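Local coordinates for protein EscN (PDB 2OBM) that is a P-loop nucleotide-binding protein of the ATP synthase alpha/beta family, associated with bacterial type III secretion, and carries ADP in this model, at residues Leu57-Ile62 with Ser85-Met90; Glu253-Ala258 with Asn323-Ser328; Ile105-Arg110 with Met165-Thr170. The protein carries 1 engineered substitution. All blocks are in the same frame, centred on the assembly; numbering follows the deposited sequence.

How the contacts relate
Contacts 1 and 3 are buried, and all their segments belong to the nucleotide-binding part of the protein. Contact 2 is only partly buried and joins that part to the C-terminal one. Contact 1 is apolar between its segments, with its polar work turned to ADP. Contact 2 mixes a histidine face, a backbone bond and a bridging water, and it also touches ADP. Contact 3 sits at the ends of two parallel strands and combines backbone pairing with acidic groups and waters. Contacts 1 and 2 meet directly through Arg60, Gln326 and Gln327. Contact 1 reaches contact 3 through Leu88. Contacts 2 and 3 do not touch; their nearest atoms are about 12 Å apart.

Contact 1: Leu57-Ile62 with Ser85-Met90; sequences LGVRAI and STLLGM. With ADP (adenosine-5'-diphosphate), chain C.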
loop_
_atom_site.group_PDB
_atom_site.type_symbol
_atom_site.label_atom_id
_atom_site.label_comp_id
_atom_site.label_asym_id
_atom_site.label_seq_id
_atom_site.Cartn_x
_atom_site.Cartn_y
_atom_site.Cartn_z
ATOM N N LEU A 57 -7.189 6.940 -3.069
ATOM C CA LEU A 57 -6.135 6.280 -3.843
ATOM C C LEU A 57 -6.439 6.332 -5.342
ATOM O O LEU A 57 -5.547 6.205 -6.173
ATOM C CB LEU A 57 -5.980 4.804 -3.432
ATOM C CG LEU A 57 -5.771 4.467 -1.952
ATOM C CD1 LEU A 57 -5.658 2.996 -1.776
ATOM C CD2 LEU A 57 -4.536 5.132 -1.389
ATOM N N GLY A 58 -7.709 6.485 -5.677
ATOM C CA GLY A 58 -8.124 6.510 -7.065
ATOM C C GLY A 58 -8.351 5.121 -7.609
ATOM O O GLY A 58 -8.534 4.943 -8.810
ATOM N N VAL A 59 -8.338 4.132 -6.717
ATOM C CA VAL A 59 -8.653 2.755 -7.054
ATOM C C VAL A 59 -10.063 2.483 -6.566
ATOM O O VAL A 59 -10.312 2.564 -5.365
ATOM C CB VAL A 59 -7.674 1.780 -6.341
ATOM C CG1 VAL A 59 -8.077 0.308 -6.581
ATOM C CG2 VAL A 59 -6.258 2.031 -6.816
ATOM N N ARG A 60 -10.988 2.170 -7.485
ATOM C CA ARG A 60 -12.418 2.052 -7.130
ATOM C C ARG A 60 -12.723 1.062 -6.004
ATOM O O ARG A 60 -13.413 1.409 -5.051
ATOM C CB ARG A 60 -13.288 1.728 -8.364
ATOM C CG ARG A 60 -13.395 2.890 -9.355
ATOM C CD ARG A 60 -14.380 2.623 -10.490
ATOM N NE ARG A 60 -13.987 1.495 -11.319
ATOM C CZ ARG A 60 -13.384 1.591 -12.492
ATOM N NH1 ARG A 60 -13.077 2.779 -13.007
ATOM N NH2 ARG A 60 -13.086 0.484 -13.158
ATOM N N ALA A 61 -12.214 -0.163 -6.128
ATOM C CA ALA A 61 -12.443 -1.226 -5.143
ATOM C C ALA A 61 -12.099 -0.757 -3.753
ATOM O O ALA A 61 -12.789 -1.088 -2.798
ATOM C CB ALA A 61 -11.626 -2.474 -5.491
ATOM N N ILE A 62 -11.032 0.024 -3.630
ATOM C CA ILE A 62 -10.577 0.457 -2.312
ATOM C C ILE A 62 -11.288 1.707 -1.828
ATOM O O ILE A 62 -11.794 1.753 -0.706
ATOM C CB ILE A 62 -9.043 0.706 -2.269
ATOM C CG1 ILE A 62 -8.269 -0.565 -2.643
ATOM C CG2 ILE A 62 -8.647 1.185 -0.885
ATOM C CD1 ILE A 62 -6.758 -0.318 -2.965
ATOM N N SER A 85 2.801 -4.709 -8.186
ATOM C CA SER A 85 3.441 -3.524 -8.742
ATOM C C SER A 85 2.493 -2.619 -9.520
ATOM O O SER A 85 2.521 -1.401 -9.368
ATOM C CB SER A 85 4.623 -3.934 -9.626
ATOM O OG SER A 85 5.606 -4.588 -8.831
ATOM N N THR A 86 1.666 -3.222 -10.366
ATOM C CA THR A 86 0.652 -2.481 -11.107
ATOM C C THR A 86 -0.291 -1.754 -10.139
ATOM O O THR A 86 -0.581 -0.585 -10.316
ATOM C CB THR A 86 -0.128 -3.437 -12.026
ATOM O OG1 THR A 86 0.760 -3.899 -13.040
ATOM C CG2 THR A 86 -1.299 -2.727 -12.699
ATOM N N LEU A 87 -0.764 -2.446 -9.106
ATOM C CA LEU A 87 -1.612 -1.797 -8.124
ATOM C C LEU A 87 -0.888 -0.617 -7.485
ATOM O O LEU A 87 -1.451 0.465 -7.336
ATOM C CB LEU A 87 -2.091 -2.788 -7.062
ATOM C CG LEU A 87 -2.875 -2.168 -5.913
ATOM C CD1 LEU A 87 -4.159 -1.429 -6.399
ATOM C CD2 LEU A 87 -3.194 -3.230 -4.833
ATOM N N LEU A 88 0.363 -0.828 -7.092
ATOM C CA LEU A 88 1.137 0.248 -6.483
ATOM C C LEU A 88 1.323 1.420 -7.447
ATOM O O LEU A 88 1.330 2.553 -7.033
ATOM C CB LEU A 88 2.504 -0.280 -6.031
ATOM C CG LEU A 88 2.550 -1.378 -4.952
ATOM C CD1 LEU A 88 4.004 -1.645 -4.528
ATOM C CD2 LEU A 88 1.688 -1.008 -3.737
ATOM N N GLY A 89 1.514 1.145 -8.736
ATOM C CA GLY A 89 1.645 2.221 -9.723
ATOM C C GLY A 89 0.361 3.028 -9.806
ATOM O O GLY A 89 0.375 4.259 -9.769
ATOM N N MET A 90 -0.760 2.323 -9.893
ATOM C CA MET A 90 -2.077 2.957 -9.920
ATOM C C MET A 90 -2.304 3.893 -8.737
ATOM O O MET A 90 -2.826 4.985 -8.901
ATOM C CB MET A 90 -3.169 1.896 -9.937
ATOM C CG MET A 90 -3.166 1.087 -11.184
ATOM S SD MET A 90 -4.373 -0.231 -11.139
ATOM C CE MET A 90 -5.874 0.674 -10.738
HETATM P PB ADP C . 3.820 -8.182 -10.178
HETATM O O1B ADP C . 4.220 -9.631 -10.367
HETATM O O2B ADP C . 3.369 -7.693 -8.820
HETATM O O3B ADP C . 5.067 -7.261 -10.631
HETATM P PA ADP C . 2.615 -6.548 -12.189
HETATM O O1A ADP C . 2.181 -5.381 -11.343
HETATM O O2A ADP C . 3.876 -6.441 -13.016
HETATM O O3A ADP C . 2.671 -7.877 -11.271
HETATM O "O5'" ADP C . 1.411 -6.930 -13.184
HETATM C "C5'" ADP C . 1.397 -8.211 -13.810
HETATM C "C4'" ADP C . 0.928 -8.068 -15.252
HETATM O "O4'" ADP C . -0.464 -8.379 -15.315
HETATM C "C3'" ADP C . 1.085 -6.645 -15.775
HETATM O "O3'" ADP C . 2.256 -6.494 -16.583
HETATM C "C2'" ADP C . -0.181 -6.388 -16.566
HETATM O "O2'" ADP C . -0.038 -6.720 -17.954
HETATM C "C1'" ADP C . -1.200 -7.311 -15.922
HETATM N N9 ADP C . -1.940 -6.510 -14.912
HETATM C C8 ADP C . -1.789 -6.550 -13.573
HETATM N N7 ADP C . -2.630 -5.674 -12.968
HETATM C C5 ADP C . -3.336 -5.045 -13.930
HETATM C C6 ADP C . -4.391 -4.001 -13.987
HETATM N N6 ADP C . -4.886 -3.417 -12.869
HETATM N N1 ADP C . -4.849 -3.644 -15.205
HETATM C C2 ADP C . -4.376 -4.199 -16.336
HETATM N N3 ADP C . -3.423 -5.148 -16.356
HETATM C C4 ADP C . -2.873 -5.604 -15.207
#
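Val59 meets Leu87 and Met90 through one methyl. Its CG2 lies 4.1 Å from Leu87 CD1 and 4.2 Å from Met90 CE. Both side chains cross that of Val59 at about a right angle. Leu87 turns CG away from its own amide nitrogen (chi1 174°), and its CD1 end reaches the 57-62 segment. Met90 bends at its last torsion, chi3 54°, which turns CE back to the valine. Ile62 adds a lighter touch, with CD1 4.4 Å from Leu87 CD1. Cys68 lies against Leu57 and Ile62, and Ile91 lies against Leu57 and Val59.

Helix 84-94 starts in what fits a P-loop (Walker A) pattern, as expected for this family. Val59 is the N-cap of the short helix 60-65, which packs beside it.

The start of the 85-90 segment holds the ADP phosphates. Ser85 N donates to ADP O2B at 3.1 Å, with a nearly straight bond of 165°. Thr86 OG1 donates to ADP O1A at 2.7 Å. Further along the helix, Met90 SD stands 3.7 Å from ADP N6.

Contact 2: Glu253-Ala258 with Asn323-Ser328; sequences ENHFPA and NFIQQS. With ADP (adenosine-5'-diphosphate), chain C.
Gln326 lays its CG squarely over one face of the His255 ring. CG is 3.7 Å from the ring centroid and 1° off the normal, a CH-pi contact. The amide beyond it is turned 38° from the ring plane. Gln326 OE1 comes close to His255 ND1, but the angle is too poor for a hydrogen bond. That oxygen takes a weak one from Gln322 NE2 instead. With chi1 172°, His255 places CG anti to the backbone N and swings its ring toward the end of helix 310-325. There Ile325 CD1 meets the ring edge, 3.5 Å from His255 CE1.

The backbones join at Phe256. Gln327 N donates to Phe256 O at 2.8 Å. Here the segment that follows helix 248-252 meets the segment that ends helix 310-325, and together they line the adenine pocket. Adenine C8 lies over the centre of the Phe256 ring, 3.5 Å above its plane. ADP N6 donates to Gln327 O at 3.0 Å.

Pro257 follows a cis peptide. Its CD rests 3.6 Å from Gln327 O. A water donates to both Pro257 O and Ile325 O. The Gln327 side chain turns to the 57-62 segment, where OE1 accepts from Arg60 N and NE2 bonds Gly58 O.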
loop_
_atom_site.group_PDB
_atom_site.type_symbol
_atom_site.label_atom_id
_atom_site.label_comp_id
_atom_site.label_asym_id
_atom_site.label_seq_id
_atom_site.Cartn_x
_atom_site.Cartn_y
_atom_site.Cartn_z
ATOM N N GLU A 253 -7.746 -15.227 -12.831
ATOM C CA GLU A 253 -8.940 -14.876 -13.595
ATOM C C GLU A 253 -8.685 -13.616 -14.414
ATOM O O GLU A 253 -9.581 -13.114 -15.071
ATOM C CB GLU A 253 -10.141 -14.625 -12.668
ATOM C CG GLU A 253 -10.699 -15.843 -11.933
ATOM C CD GLU A 253 -11.827 -15.480 -10.970
ATOM O OE1 GLU A 253 -12.766 -14.769 -11.381
ATOM O OE2 GLU A 253 -11.785 -15.907 -9.795
ATOM N N ASN A 254 -7.467 -13.091 -14.358
ATOM C CA ASN A 254 -7.186 -11.803 -14.999
ATOM C C ASN A 254 -8.080 -10.699 -14.427
ATOM O O ASN A 254 -8.378 -9.682 -15.073
ATOM C CB ASN A 254 -7.324 -11.911 -16.523
ATOM C CG ASN A 254 -6.141 -12.584 -17.145
ATOM O OD1 ASN A 254 -5.005 -12.286 -16.793
ATOM N ND2 ASN A 254 -6.391 -13.519 -18.053
ATOM N N HIS A 255 -8.506 -10.928 -13.195
ATOM C CA HIS A 255 -9.255 -9.955 -12.432
ATOM C C HIS A 255 -8.265 -9.039 -11.693
ATOM O O HIS A 255 -7.624 -9.442 -10.720
ATOM C CB HIS A 255 -10.198 -10.714 -11.499
ATOM C CG HIS A 255 -10.914 -9.859 -10.511
ATOM N ND1 HIS A 255 -12.249 -10.032 -10.216
ATOM C CD2 HIS A 255 -10.474 -8.866 -9.700
ATOM C CE1 HIS A 255 -12.605 -9.172 -9.280
ATOM N NE2 HIS A 255 -11.549 -8.447 -8.955
ATOM N N PHE A 256 -8.129 -7.807 -12.185
ATOM C CA PHE A 256 -7.181 -6.842 -11.636
ATOM C C PHE A 256 -7.837 -5.499 -11.356
ATOM O O PHE A 256 -8.655 -5.048 -12.142
ATOM C CB PHE A 256 -5.988 -6.635 -12.584
ATOM C CG PHE A 256 -5.099 -7.847 -12.711
ATOM C CD1 PHE A 256 -4.398 -8.330 -11.600
ATOM C CD2 PHE A 256 -4.973 -8.509 -13.927
ATOM C CE1 PHE A 256 -3.595 -9.445 -11.696
ATOM C CE2 PHE A 256 -4.166 -9.636 -14.036
ATOM C CZ PHE A 256 -3.475 -10.105 -12.925
ATOM N N PRO A 257 -7.475 -4.854 -10.224
ATOM C CA PRO A 257 -6.581 -5.374 -9.182
ATOM C C PRO A 257 -7.148 -6.625 -8.528
ATOM O O PRO A 257 -8.356 -6.729 -8.343
ATOM C CB PRO A 257 -6.545 -4.244 -8.145
ATOM C CG PRO A 257 -7.009 -3.038 -8.859
ATOM C CD PRO A 257 -7.941 -3.486 -9.923
ATOM N N ALA A 258 -6.270 -7.546 -8.149
ATOM C CA ALA A 258 -6.667 -8.862 -7.673
ATOM C C ALA A 258 -7.066 -8.865 -6.203
ATOM O O ALA A 258 -6.726 -9.792 -5.471
ATOM C CB ALA A 258 -5.529 -9.860 -7.919
ATOM N N ASN A 323 -17.076 -4.568 -13.358
ATOM C CA ASN A 323 -16.520 -3.412 -14.052
ATOM C C ASN A 323 -16.174 -2.290 -13.076
ATOM O O ASN A 323 -15.362 -1.437 -13.386
ATOM C CB ASN A 323 -17.503 -2.875 -15.103
ATOM C CG ASN A 323 -17.557 -3.735 -16.358
ATOM O OD1 ASN A 323 -16.551 -4.302 -16.800
ATOM N ND2 ASN A 323 -18.740 -3.825 -16.944
ATOM N N PHE A 324 -16.823 -2.288 -11.913
ATOM C CA PHE A 324 -16.491 -1.370 -10.828
ATOM C C PHE A 324 -15.202 -1.805 -10.096
ATOM O O PHE A 324 -14.254 -1.041 -10.030
ATOM C CB PHE A 324 -17.677 -1.233 -9.868
ATOM C CG PHE A 324 -17.401 -0.373 -8.642
ATOM C CD1 PHE A 324 -17.370 1.011 -8.734
ATOM C CD2 PHE A 324 -17.218 -0.954 -7.391
ATOM C CE1 PHE A 324 -17.138 1.792 -7.626
ATOM C CE2 PHE A 324 -16.976 -0.163 -6.266
ATOM C CZ PHE A 324 -16.951 1.206 -6.387
ATOM N N ILE A 325 -15.151 -3.031 -9.582
ATOM C CA ILE A 325 -13.969 -3.474 -8.822
ATOM C C ILE A 325 -12.726 -3.739 -9.666
ATOM O O ILE A 325 -11.619 -3.421 -9.236
ATOM C CB ILE A 325 -14.232 -4.694 -7.925
ATOM C CG1 ILE A 325 -14.717 -5.892 -8.754
ATOM C CG2 ILE A 325 -15.154 -4.308 -6.773
ATOM C CD1 ILE A 325 -15.095 -7.132 -7.909
ATOM N N GLN A 326 -12.907 -4.313 -10.857
ATOM C CA GLN A 326 -11.815 -4.419 -11.817
ATOM C C GLN A 326 -11.518 -3.035 -12.420
ATOM O O GLN A 326 -12.424 -2.221 -12.611
ATOM C CB GLN A 326 -12.121 -5.464 -12.889
ATOM C CG GLN A 326 -12.493 -6.827 -12.324
ATOM C CD GLN A 326 -12.733 -7.880 -13.401
ATOM O OE1 GLN A 326 -13.494 -8.833 -13.200
ATOM N NE2 GLN A 326 -12.082 -7.721 -14.542
ATOM N N GLN A 327 -10.246 -2.755 -12.689
ATOM C CA GLN A 327 -9.847 -1.420 -13.110
ATOM C C GLN A 327 -8.477 -1.461 -13.773
ATOM O O GLN A 327 -7.492 -1.865 -13.155
ATOM C CB GLN A 327 -9.828 -0.486 -11.900
ATOM C CG GLN A 327 -9.441 0.943 -12.183
ATOM C CD GLN A 327 -9.681 1.856 -10.987
ATOM O OE1 GLN A 327 -10.173 1.421 -9.947
ATOM N NE2 GLN A 327 -9.315 3.120 -11.126
ATOM N N SER A 328 -8.403 -1.048 -15.033
ATOM C CA SER A 328 -7.129 -1.085 -15.737
ATOM C C SER A 328 -6.211 0.077 -15.365
ATOM O O SER A 328 -6.644 1.076 -14.810
ATOM C CB SER A 328 -7.321 -1.206 -17.258
ATOM O OG SER A 328 -8.199 -0.221 -17.763
HETATM P PB ADP C . 3.820 -8.182 -10.178
HETATM O O1B ADP C . 4.220 -9.631 -10.367
HETATM O O2B ADP C . 3.369 -7.693 -8.820
HETATM O O3B ADP C . 5.067 -7.261 -10.631
HETATM P PA ADP C . 2.615 -6.548 -12.189
HETATM O O1A ADP C . 2.181 -5.381 -11.343
HETATM O O2A ADP C . 3.876 -6.441 -13.016
HETATM O O3A ADP C . 2.671 -7.877 -11.271
HETATM O "O5'" ADP C . 1.411 -6.930 -13.184
HETATM C "C5'" ADP C . 1.397 -8.211 -13.810
HETATM C "C4'" ADP C . 0.928 -8.068 -15.252
HETATM O "O4'" ADP C . -0.464 -8.379 -15.315
HETATM C "C3'" ADP C . 1.085 -6.645 -15.775
HETATM O "O3'" ADP C . 2.256 -6.494 -16.583
HETATM C "C2'" ADP C . -0.181 -6.388 -16.566
HETATM O "O2'" ADP C . -0.038 -6.720 -17.954
HETATM C "C1'" ADP C . -1.200 -7.311 -15.922
HETATM N N9 ADP C . -1.940 -6.510 -14.912
HETATM C C8 ADP C . -1.789 -6.550 -13.573
HETATM N N7 ADP C . -2.630 -5.674 -12.968
HETATM C C5 ADP C . -3.336 -5.045 -13.930
HETATM C C6 ADP C . -4.391 -4.001 -13.987
HETATM N N6 ADP C . -4.886 -3.417 -12.869
HETATM N N1 ADP C . -4.849 -3.644 -15.205
HETATM C C2 ADP C . -4.376 -4.199 -16.336
HETATM N N3 ADP C . -3.423 -5.148 -16.356
HETATM C C4 ADP C . -2.873 -5.604 -15.207
HETATM O O HOH W 1 -10.313 -5.138 -7.299
#

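Contact 3: Ile105-Arg110 with Met165-Thr170; sequences IGERGR and MMDSVT
Ile105 N donates to Asp167 O at 2.9 Å. The bond is almost straight, 173° at the hydrogen. It joins strands 99-105 and 161-167 at their ends, where they run parallel. Beside this bond the packing is apolar and buried. Ile105 CD1 lies 4.2 Å from Met166 CG. Helix 138-156 covers the pair, with Arg141 and Ala144 against Ile105 and Ala145 against Met166.

Past the strand ends the two segments are linked by waters. This side is looser: Glu107 is partly exposed, whereas Ile105, Met166 and Asp167 are buried. One water donates to Ile105 O at 2.7 Å and also pairs with Ser168 OG. A second water donates to Asp167 O, and more weakly to Glu107 OE2. Ser168 follows a cis peptide and is the N-cap of helix 169-182, with OG accepting from Arg171 N.

The acidic side chains approach each other without bonding. Glu107 OE1 is 4.1 Å from Asp167 OD2, and the carboxylate planes are 75° apart. The Glu107 side chain is extended beyond CG, which carries its carboxylate toward Asp167. A chi1 of -167° sets the Asp167 carboxylate opposite its own amide nitrogen and brings it nearer to Glu107. The two facing oxygens share one cation, since each forms a salt bridge with Lys84 NZ, while Asp167 OD1 is held by a hydrogen bond with Thr220 OG1.

The Glu107 side chain comes to about 6 Å from the bound ADP. A hydrophobic strand that ends in an aspartate beside Lys84 of the probable P-loop is consistent with a Walker B motif of the P-loop nucleotide-binding fold.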
loop_
_atom_site.group_PDB
_atom_site.type_symbol
_atom_site.label_atom_id
_atom_site.label_comp_id
_atom_site.label_asym_id
_atom_site.label_seq_id
_atom_site.Cartn_x
_atom_site.Cartn_y
_atom_site.Cartn_z
ATOM N N ILE A 105 12.719 -1.662 -1.838
ATOM C CA ILE A 105 13.742 -2.377 -1.103
ATOM C C ILE A 105 13.841 -3.877 -1.419
ATOM O O ILE A 105 12.869 -4.618 -1.269
ATOM C CB ILE A 105 13.509 -2.236 0.449
ATOM C CG1 ILE A 105 13.406 -0.757 0.860
ATOM C CG2 ILE A 105 14.604 -2.987 1.244
ATOM C CD1 ILE A 105 12.907 -0.524 2.347
ATOM N N GLY A 106 15.028 -4.320 -1.828
ATOM C CA GLY A 106 15.333 -5.744 -1.904
ATOM C C GLY A 106 15.087 -6.465 -3.226
ATOM O O GLY A 106 15.426 -7.648 -3.356
ATOM N N GLU A 107 14.496 -5.763 -4.194
ATOM C CA GLU A 107 14.208 -6.333 -5.508
ATOM C C GLU A 107 15.394 -6.118 -6.462
ATOM O O GLU A 107 16.276 -5.291 -6.210
ATOM C CB GLU A 107 12.924 -5.723 -6.107
ATOM C CG GLU A 107 11.595 -6.304 -5.578
ATOM C CD GLU A 107 10.367 -5.697 -6.281
ATOM O OE1 GLU A 107 9.223 -6.184 -6.079
ATOM O OE2 GLU A 107 10.541 -4.718 -7.038
ATOM N N ARG A 108 15.424 -6.881 -7.551
ATOM C CA ARG A 108 16.478 -6.706 -8.541
ATOM C C ARG A 108 16.179 -5.475 -9.372
ATOM O O ARG A 108 15.032 -5.009 -9.426
ATOM C CB ARG A 108 16.640 -7.947 -9.418
ATOM C CG ARG A 108 17.242 -9.122 -8.670
ATOM C CD ARG A 108 17.186 -10.406 -9.478
ATOM N NE ARG A 108 17.814 -11.513 -8.749
ATOM C CZ ARG A 108 18.327 -12.603 -9.319
ATOM N NH1 ARG A 108 18.310 -12.751 -10.645
ATOM N NH2 ARG A 108 18.868 -13.542 -8.558
ATOM N N GLY A 109 17.220 -4.936 -9.993
ATOM C CA GLY A 109 17.098 -3.722 -10.778
ATOM C C GLY A 109 16.087 -3.790 -11.906
ATOM O O GLY A 109 15.573 -2.756 -12.325
ATOM N N ARG A 110 15.808 -4.995 -12.411
ATOM C CA ARG A 110 14.813 -5.161 -13.475
ATOM C C ARG A 110 13.428 -4.813 -12.979
ATOM O O ARG A 110 12.708 -4.059 -13.629
ATOM C CB ARG A 110 14.800 -6.592 -14.018
ATOM C CG ARG A 110 13.635 -6.879 -14.996
ATOM C CD ARG A 110 13.932 -8.100 -15.874
ATOM N NE ARG A 110 13.035 -8.216 -17.032
ATOM C CZ ARG A 110 12.202 -9.237 -17.254
ATOM N NH1 ARG A 110 11.431 -9.251 -18.341
ATOM N NH2 ARG A 110 12.140 -10.253 -16.397
ATOM N N MET A 165 5.193 5.035 0.816
ATOM C CA MET A 165 4.934 3.727 0.244
ATOM C C MET A 165 6.173 2.847 0.360
ATOM O O MET A 165 7.192 3.110 -0.255
ATOM C CB MET A 165 4.475 3.851 -1.217
ATOM C CG MET A 165 4.244 2.503 -1.911
ATOM S SD MET A 165 3.468 2.656 -3.546
ATOM C CE MET A 165 1.845 3.247 -3.080
ATOM N N MET A 166 6.082 1.789 1.145
ATOM C CA MET A 166 7.242 0.946 1.369
ATOM C C MET A 166 7.037 -0.466 0.798
ATOM O O MET A 166 6.266 -1.267 1.335
ATOM C CB MET A 166 7.592 0.899 2.850
ATOM C CG MET A 166 8.813 0.021 3.178
ATOM S SD MET A 166 9.098 -0.037 4.955
ATOM C CE MET A 166 9.200 1.717 5.329
ATOM N N ASP A 167 7.747 -0.741 -0.290
ATOM C CA ASP A 167 7.723 -2.018 -0.970
ATOM C C ASP A 167 9.120 -2.661 -0.896
ATOM O O ASP A 167 9.944 -2.418 -1.779
ATOM C CB ASP A 167 7.329 -1.774 -2.435
ATOM C CG ASP A 167 6.971 -3.049 -3.177
ATOM O OD1 ASP A 167 6.577 -4.045 -2.532
ATOM O OD2 ASP A 167 7.085 -3.044 -4.418
ATOM N N SER A 168 9.392 -3.496 0.119
ATOM C CA SER A 168 8.387 -4.025 1.044
ATOM C C SER A 168 8.874 -4.030 2.479
ATOM O O SER A 168 10.075 -3.962 2.717
ATOM C CB SER A 168 8.065 -5.471 0.673
ATOM O OG SER A 168 9.254 -6.245 0.672
ATOM N N VAL A 169 7.955 -4.149 3.435
ATOM C CA VAL A 169 8.369 -4.295 4.836
ATOM C C VAL A 169 9.010 -5.674 5.039
ATOM O O VAL A 169 9.963 -5.828 5.800
ATOM C CB VAL A 169 7.219 -4.008 5.853
ATOM C CG1 VAL A 169 6.170 -5.100 5.831
ATOM C CG2 VAL A 169 7.776 -3.857 7.262
ATOM N N THR A 170 8.516 -6.659 4.304
ATOM C CA THR A 170 9.100 -7.991 4.294
ATOM C C THR A 170 10.625 -7.988 4.047
ATOM O O THR A 170 11.372 -8.696 4.735
ATOM C CB THR A 170 8.442 -8.846 3.214
ATOM O OG1 THR A 170 7.054 -9.014 3.519
ATOM C CG2 THR A 170 9.127 -10.235 3.122
HETATM O O HOH W 2 10.563 -5.945 -1.481
HETATM O O HOH W 3 10.900 -2.819 -4.616
#